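Local coordinates for protein amidohydrolase (PDB 2I5G) that belongs to the M19 membrane dipeptidase family of TIM-barrel amidohydrolases and probably hydrolyses dipeptides with the help of bound metal, at residues 120-125 and 130-135; 257-262 and 273-278. The protein carries 2 engineered substitutions. All blocks are in the same frame, centred on the assembly; numbering follows the deposited sequence.

Contact 1 (120-125 and 130-135)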
loop_
_atom_site.group_PDB
_atom_site.type_symbol
_atom_site.label_atom_id
_atom_site.label_comp_id
_atom_site.label_asym_id
_atom_site.label_seq_id
_atom_site.Cartn_x
_atom_site.Cartn_y
_atom_site.Cartn_z
ATOM N N TYR A 120 4.205 1.549 -9.336
ATOM C CA TYR A 120 5.201 2.507 -9.788
ATOM C C TYR A 120 6.473 2.456 -8.947
ATOM O O TYR A 120 6.560 3.099 -7.903
ATOM C CB TYR A 120 4.644 3.931 -9.761
ATOM C CG TYR A 120 5.519 4.897 -10.527
ATOM C CD1 TYR A 120 5.505 4.916 -11.927
ATOM C CD2 TYR A 120 6.412 5.738 -9.865
ATOM C CE1 TYR A 120 6.361 5.742 -12.648
ATOM C CE2 TYR A 120 7.277 6.566 -10.574
ATOM C CZ TYR A 120 7.248 6.564 -11.967
ATOM O OH TYR A 120 8.114 7.370 -12.684
ATOM N N ASN A 121 7.446 1.676 -9.407
ATOM C CA ASN A 121 8.746 1.541 -8.747
ATOM C C ASN A 121 8.787 0.853 -7.389
ATOM O O ASN A 121 9.630 -0.015 -7.164
ATOM C CB ASN A 121 9.411 2.914 -8.607
ATOM C CG ASN A 121 9.485 3.661 -9.921
ATOM O OD1 ASN A 121 9.213 3.098 -10.991
ATOM N ND2 ASN A 121 9.859 4.942 -9.854
ATOM N N THR A 122 7.896 1.241 -6.481
ATOM C CA THR A 122 7.882 0.665 -5.139
ATOM C C THR A 122 6.584 -0.058 -4.769
ATOM O O THR A 122 5.656 -0.141 -5.573
ATOM C CB THR A 122 8.161 1.748 -4.095
ATOM O OG1 THR A 122 7.348 2.891 -4.377
ATOM C CG2 THR A 122 9.624 2.154 -4.124
ATOM N N GLN A 123 6.519 -0.572 -3.545
ATOM C CA GLN A 123 5.339 -1.306 -3.095
ATOM C C GLN A 123 4.043 -0.494 -3.068
ATOM O O GLN A 123 4.004 0.641 -2.594
ATOM C CB GLN A 123 5.597 -1.928 -1.721
ATOM C CG GLN A 123 4.475 -2.817 -1.219
ATOM C CD GLN A 123 4.906 -3.689 -0.052
ATOM O OE1 GLN A 123 5.772 -4.554 -0.198
ATOM N NE2 GLN A 123 4.306 -3.464 1.115
ATOM N N ASN A 124 2.988 -1.123 -3.578
ATOM C CA ASN A 124 1.641 -0.560 -3.690
ATOM C C ASN A 124 0.737 -1.298 -2.710
ATOM O O ASN A 124 1.214 -1.958 -1.787
ATOM C CB ASN A 124 1.117 -0.829 -5.104
ATOM C CG ASN A 124 0.620 0.406 -5.785
ATOM O OD1 ASN A 124 0.258 0.378 -6.964
ATOM N ND2 ASN A 124 0.593 1.510 -5.052
ATOM N N LEU A 125 -0.570 -1.176 -2.911
ATOM C CA LEU A 125 -1.520 -1.922 -2.097
ATOM C C LEU A 125 -1.815 -3.166 -2.939
ATOM O O LEU A 125 -2.295 -4.172 -2.421
ATOM C CB LEU A 125 -2.836 -1.159 -1.873
ATOM C CG LEU A 125 -2.922 0.002 -0.883
ATOM C CD1 LEU A 125 -4.360 0.476 -0.804
ATOM C CD2 LEU A 125 -2.440 -0.428 0.484
ATOM N N CYS A 130 9.447 -2.073 -9.694
ATOM C CA CYS A 130 10.688 -2.675 -10.157
ATOM C C CYS A 130 11.990 -2.207 -9.506
ATOM O O CYS A 130 13.066 -2.649 -9.905
ATOM C CB CYS A 130 10.797 -2.519 -11.680
ATOM S SG CYS A 130 10.855 -0.806 -12.248
ATOM N N TYR A 131 11.917 -1.332 -8.513
ATOM C CA TYR A 131 13.145 -0.870 -7.871
ATOM C C TYR A 131 13.314 -1.371 -6.446
ATOM O O TYR A 131 14.110 -0.824 -5.688
ATOM C CB TYR A 131 13.208 0.655 -7.850
ATOM C CG TYR A 131 13.434 1.293 -9.196
ATOM C CD1 TYR A 131 12.370 1.527 -10.064
ATOM C CD2 TYR A 131 14.714 1.691 -9.592
ATOM C CE1 TYR A 131 12.569 2.149 -11.295
ATOM C CE2 TYR A 131 14.924 2.316 -10.827
ATOM C CZ TYR A 131 13.845 2.541 -11.671
ATOM O OH TYR A 131 14.038 3.142 -12.898
ATOM N N GLU A 132 12.589 -2.421 -6.083
ATOM C CA GLU A 132 12.650 -2.944 -4.726
ATOM C C GLU A 132 12.263 -4.420 -4.700
ATOM O O GLU A 132 11.668 -4.926 -5.648
ATOM C CB GLU A 132 11.684 -2.132 -3.859
ATOM C CG GLU A 132 11.605 -2.512 -2.398
ATOM C CD GLU A 132 10.606 -1.645 -1.635
ATOM O OE1 GLU A 132 10.718 -1.568 -0.397
ATOM O OE2 GLU A 132 9.707 -1.043 -2.268
ATOM N N ARG A 133 12.618 -5.104 -3.614
ATOM C CA ARG A 133 12.280 -6.512 -3.436
ATOM C C ARG A 133 10.798 -6.643 -3.813
ATOM O O ARG A 133 9.946 -5.963 -3.245
ATOM C CB ARG A 133 12.496 -6.902 -1.973
ATOM C CG ARG A 133 12.243 -8.362 -1.646
ATOM C CD ARG A 133 11.762 -8.512 -0.200
ATOM N NE ARG A 133 12.694 -7.938 0.770
ATOM C CZ ARG A 133 12.367 -7.590 2.012
ATOM N NH1 ARG A 133 11.128 -7.751 2.452
ATOM N NH2 ARG A 133 13.280 -7.072 2.818
ATOM N N ASP A 134 10.499 -7.512 -4.773
ATOM C CA ASP A 134 9.132 -7.697 -5.259
ATOM C C ASP A 134 8.388 -8.796 -4.510
ATOM O O ASP A 134 8.738 -9.966 -4.607
ATOM C CB ASP A 134 9.189 -7.991 -6.768
ATOM C CG ASP A 134 7.817 -8.102 -7.414
ATOM O OD1 ASP A 134 7.734 -7.943 -8.653
ATOM O OD2 ASP A 134 6.826 -8.362 -6.702
ATOM N N GLY A 135 7.350 -8.416 -3.770
ATOM C CA GLY A 135 6.582 -9.387 -3.003
ATOM C C GLY A 135 5.499 -10.152 -3.749
ATOM O O GLY A 135 4.902 -11.078 -3.202
#
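The long loop that carries the chain from barrel strand 113-117 to helix 139-151 doubles back on itself here, bringing Asn121 against Tyr131. Asn121 sits at the centre of a classic gamma turn: its phi is positive, and Thr122 N donates to Tyr120 O at 2.7 Å. The turn presents the carbonyl of Asn121 to the other segment, where Tyr131 N binds Asn121 O at 3.0 Å. In both residues CG lies beside the backbone N (chi1 -53° in Asn121, -71° in Tyr131), which sets the side chains alongside each other with amide and ring planes 65° apart. Asn121 OD1 lies 3.5 Å from Tyr131 CE1 and also makes a weak hydrogen bond with His159 ND1. Farther along, the fully extended chain of Glu132 reaches back until OE2 meets Gln123 N in a weak hydrogen bond of 3.5 Å. Its other oxygen, OE1, bonds Gly139 N of the second subunit, and Gln123 NE2 bonds Asn124 O of the second subunit. Glu132 thus divides its carboxylate, one oxygen turned weakly to its own loop and the other bonded across the dimer interface.

Contact 2 (257-262 and 273-278); sequences DFFEWL and TNFGKI
Phe259 and Ile278 make the dense half of this contact, approaching from opposite directions. Ile278 CG1 lies over one face of the Phe259 ring, 3.8 Å from the ring centroid and 17° off the normal, which meets the geometry of a CH-pi contact. The nearest single atom is CZ, 3.6 Å from Ile278 CG1, so the methylene sits toward the far rim of the ring. CG2, the other branch at CB of Ile278, reaches Phe259 CZ at 4.0 Å, while CD1, beyond CG1, comes to Phe259 CE1 at 3.9 Å. On the opposite face Phe258 CD2 lies 4.1 Å above the ring plane, over its centre, and the ring is therefore clasped between a helix neighbour and the loop. With chi1 at -75°, Phe259 carries CG beside its backbone N, directing the ring off helix 256-263 to the loop.

That helix is an excursion between barrel strand 244-246 and helix 291-299, and segment 273-278 is the irregular chain returning past it. Gly276 adopts backbone angles that call for glycine, between Phe275 and the exposed Lys277.

The packing thins towards Phe275. Its side chain crosses that of Phe259 at about a right angle, and Phe259 CD1 stands at the edge of the Phe275 ring, 4.1 Å from CD2. Leu262 CB lies at the same ring's edge, a looser 4.5 Å from Phe275 CE2; Phe213 meets the Phe275 ring edge-to-face. On the solvent side, Asn274 is exposed, and Glu260 turns to a salt bridge with Arg271.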
loop_
_atom_site.group_PDB
_atom_site.type_symbol
_atom_site.label_atom_id
_atom_site.label_comp_id
_atom_site.label_asym_id
_atom_site.label_seq_id
_atom_site.Cartn_x
_atom_site.Cartn_y
_atom_site.Cartn_z
ATOM N N ASP A 257 12.533 19.786 -11.171
ATOM C CA ASP A 257 11.615 19.389 -10.114
ATOM C C ASP A 257 10.855 18.117 -10.495
ATOM O O ASP A 257 10.658 17.230 -9.660
ATOM C CB ASP A 257 10.621 20.527 -9.830
ATOM C CG ASP A 257 11.286 21.748 -9.198
ATOM O OD1 ASP A 257 12.476 21.999 -9.476
ATOM O OD2 ASP A 257 10.613 22.470 -8.432
ATOM N N PHE A 258 10.438 18.038 -11.759
ATOM C CA PHE A 258 9.685 16.897 -12.279
ATOM C C PHE A 258 10.456 15.584 -12.226
ATOM O O PHE A 258 9.892 14.547 -11.883
ATOM C CB PHE A 258 9.265 17.170 -13.723
ATOM C CG PHE A 258 8.553 16.016 -14.388
ATOM C CD1 PHE A 258 7.220 15.749 -14.112
ATOM C CD2 PHE A 258 9.215 15.216 -15.322
ATOM C CE1 PHE A 258 6.552 14.701 -14.763
ATOM C CE2 PHE A 258 8.556 14.169 -15.974
ATOM C CZ PHE A 258 7.224 13.914 -15.694
ATOM N N PHE A 259 11.736 15.622 -12.583
ATOM C CA PHE A 259 12.546 14.412 -12.563
ATOM C C PHE A 259 12.884 13.961 -11.153
ATOM O O PHE A 259 12.871 12.763 -10.863
ATOM C CB PHE A 259 13.810 14.606 -13.405
ATOM C CG PHE A 259 13.540 14.561 -14.879
ATOM C CD1 PHE A 259 13.135 13.377 -15.480
ATOM C CD2 PHE A 259 13.588 15.720 -15.647
ATOM C CE1 PHE A 259 12.769 13.346 -16.830
ATOM C CE2 PHE A 259 13.227 15.704 -16.991
ATOM C CZ PHE A 259 12.815 14.513 -17.586
ATOM N N GLU A 260 13.168 14.913 -10.271
ATOM C CA GLU A 260 13.475 14.575 -8.884
ATOM C C GLU A 260 12.247 13.919 -8.261
ATOM O O GLU A 260 12.355 13.022 -7.426
ATOM C CB GLU A 260 13.856 15.837 -8.103
ATOM C CG GLU A 260 15.194 16.421 -8.524
ATOM C CD GLU A 260 16.343 15.454 -8.281
ATOM O OE1 GLU A 260 16.676 15.207 -7.100
ATOM O OE2 GLU A 260 16.904 14.934 -9.270
ATOM N N TRP A 261 11.081 14.377 -8.701
ATOM C CA TRP A 261 9.792 13.884 -8.235
ATOM C C TRP A 261 9.567 12.443 -8.682
ATOM O O TRP A 261 8.965 11.635 -7.976
ATOM C CB TRP A 261 8.692 14.778 -8.800
ATOM C CG TRP A 261 7.331 14.413 -8.362
ATOM C CD1 TRP A 261 6.850 14.418 -7.085
ATOM C CD2 TRP A 261 6.238 14.046 -9.204
ATOM N NE1 TRP A 261 5.518 14.083 -7.081
ATOM C CE2 TRP A 261 5.116 13.850 -8.369
ATOM C CE3 TRP A 261 6.094 13.867 -10.585
ATOM C CZ2 TRP A 261 3.863 13.487 -8.869
ATOM C CZ3 TRP A 261 4.843 13.506 -11.085
ATOM C CH2 TRP A 261 3.747 13.323 -10.225
ATOM N N LEU A 262 10.053 12.134 -9.873
ATOM C CA LEU A 262 9.926 10.806 -10.428
ATOM C C LEU A 262 10.960 9.860 -9.804
ATOM O O LEU A 262 10.743 8.656 -9.742
ATOM C CB LEU A 262 10.128 10.873 -11.948
ATOM C CG LEU A 262 8.942 10.651 -12.899
ATOM C CD1 LEU A 262 7.723 11.414 -12.451
ATOM C CD2 LEU A 262 9.348 11.078 -14.301
ATOM N N THR A 273 16.587 6.196 -7.583
ATOM C CA THR A 273 17.530 6.096 -8.688
ATOM C C THR A 273 17.967 7.479 -9.150
ATOM O O THR A 273 17.539 8.499 -8.605
ATOM C CB THR A 273 16.888 5.365 -9.896
ATOM O OG1 THR A 273 17.903 4.995 -10.833
ATOM C CG2 THR A 273 15.886 6.275 -10.601
ATOM N N ASN A 274 18.834 7.493 -10.157
ATOM C CA ASN A 274 19.331 8.729 -10.747
ATOM C C ASN A 274 19.462 8.475 -12.239
ATOM O O ASN A 274 20.288 7.670 -12.665
ATOM C CB ASN A 274 20.683 9.120 -10.147
ATOM C CG ASN A 274 21.233 10.413 -10.739
ATOM O OD1 ASN A 274 20.502 11.391 -10.930
ATOM N ND2 ASN A 274 22.532 10.426 -11.020
ATOM N N PHE A 275 18.627 9.147 -13.027
ATOM C CA PHE A 275 18.643 8.982 -14.476
ATOM C C PHE A 275 19.845 9.652 -15.108
ATOM O O PHE A 275 20.474 9.100 -16.005
ATOM C CB PHE A 275 17.387 9.583 -15.117
ATOM C CG PHE A 275 16.096 9.003 -14.617
ATOM C CD1 PHE A 275 15.959 7.634 -14.408
ATOM C CD2 PHE A 275 14.992 9.826 -14.410
ATOM C CE1 PHE A 275 14.740 7.092 -14.003
ATOM C CE2 PHE A 275 13.771 9.293 -14.005
ATOM C CZ PHE A 275 13.647 7.923 -13.803
ATOM N N GLY A 276 20.158 10.849 -14.631
ATOM C CA GLY A 276 21.260 11.599 -15.192
ATOM C C GLY A 276 20.674 12.531 -16.241
ATOM O O GLY A 276 19.476 12.810 -16.225
ATOM N N LYS A 277 21.512 13.008 -17.154
ATOM C CA LYS A 277 21.075 13.905 -18.217
ATOM C C LYS A 277 19.957 13.263 -19.040
ATOM O O LYS A 277 20.016 12.075 -19.357
ATOM C CB LYS A 277 22.258 14.232 -19.130
ATOM C CG LYS A 277 23.458 14.810 -18.396
ATOM C CD LYS A 277 24.778 14.129 -18.803
ATOM C CE LYS A 277 24.932 12.715 -18.213
ATOM N NZ LYS A 277 23.992 11.704 -18.778
ATOM N N ILE A 278 18.944 14.052 -19.384
ATOM C CA ILE A 278 17.828 13.552 -20.179
ATOM C C ILE A 278 17.995 13.998 -21.628
ATOM O O ILE A 278 17.672 15.126 -21.993
ATOM C CB ILE A 278 16.461 14.068 -19.642
ATOM C CG1 ILE A 278 16.285 13.684 -18.169
ATOM C CG2 ILE A 278 15.322 13.467 -20.459
ATOM C CD1 ILE A 278 16.279 12.179 -17.916
#

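Contact 1 closes before contact 2 opens along the chain, and their centres lie 18 Å apart, yet their side chains meet directly. Tyr120 OH packs 3.4 Å from Leu262 CG, and Tyr131 CE2 lies 3.7 Å from Thr273 CB, so each segment of contact 1 touches a different segment of contact 2. Trp44 links them further, meeting both the Tyr120 and the Trp261 rings edge-to-face, and Thr122 OG1 is hydrogen-bonded to Asp265, just beyond helix 256-263. Both contacts lie in the connections that follow barrel strands 113-117 and 244-246, at the end of a TIM barrel where active sites characteristically lie; this placement is consistent with their shaping its surroundings.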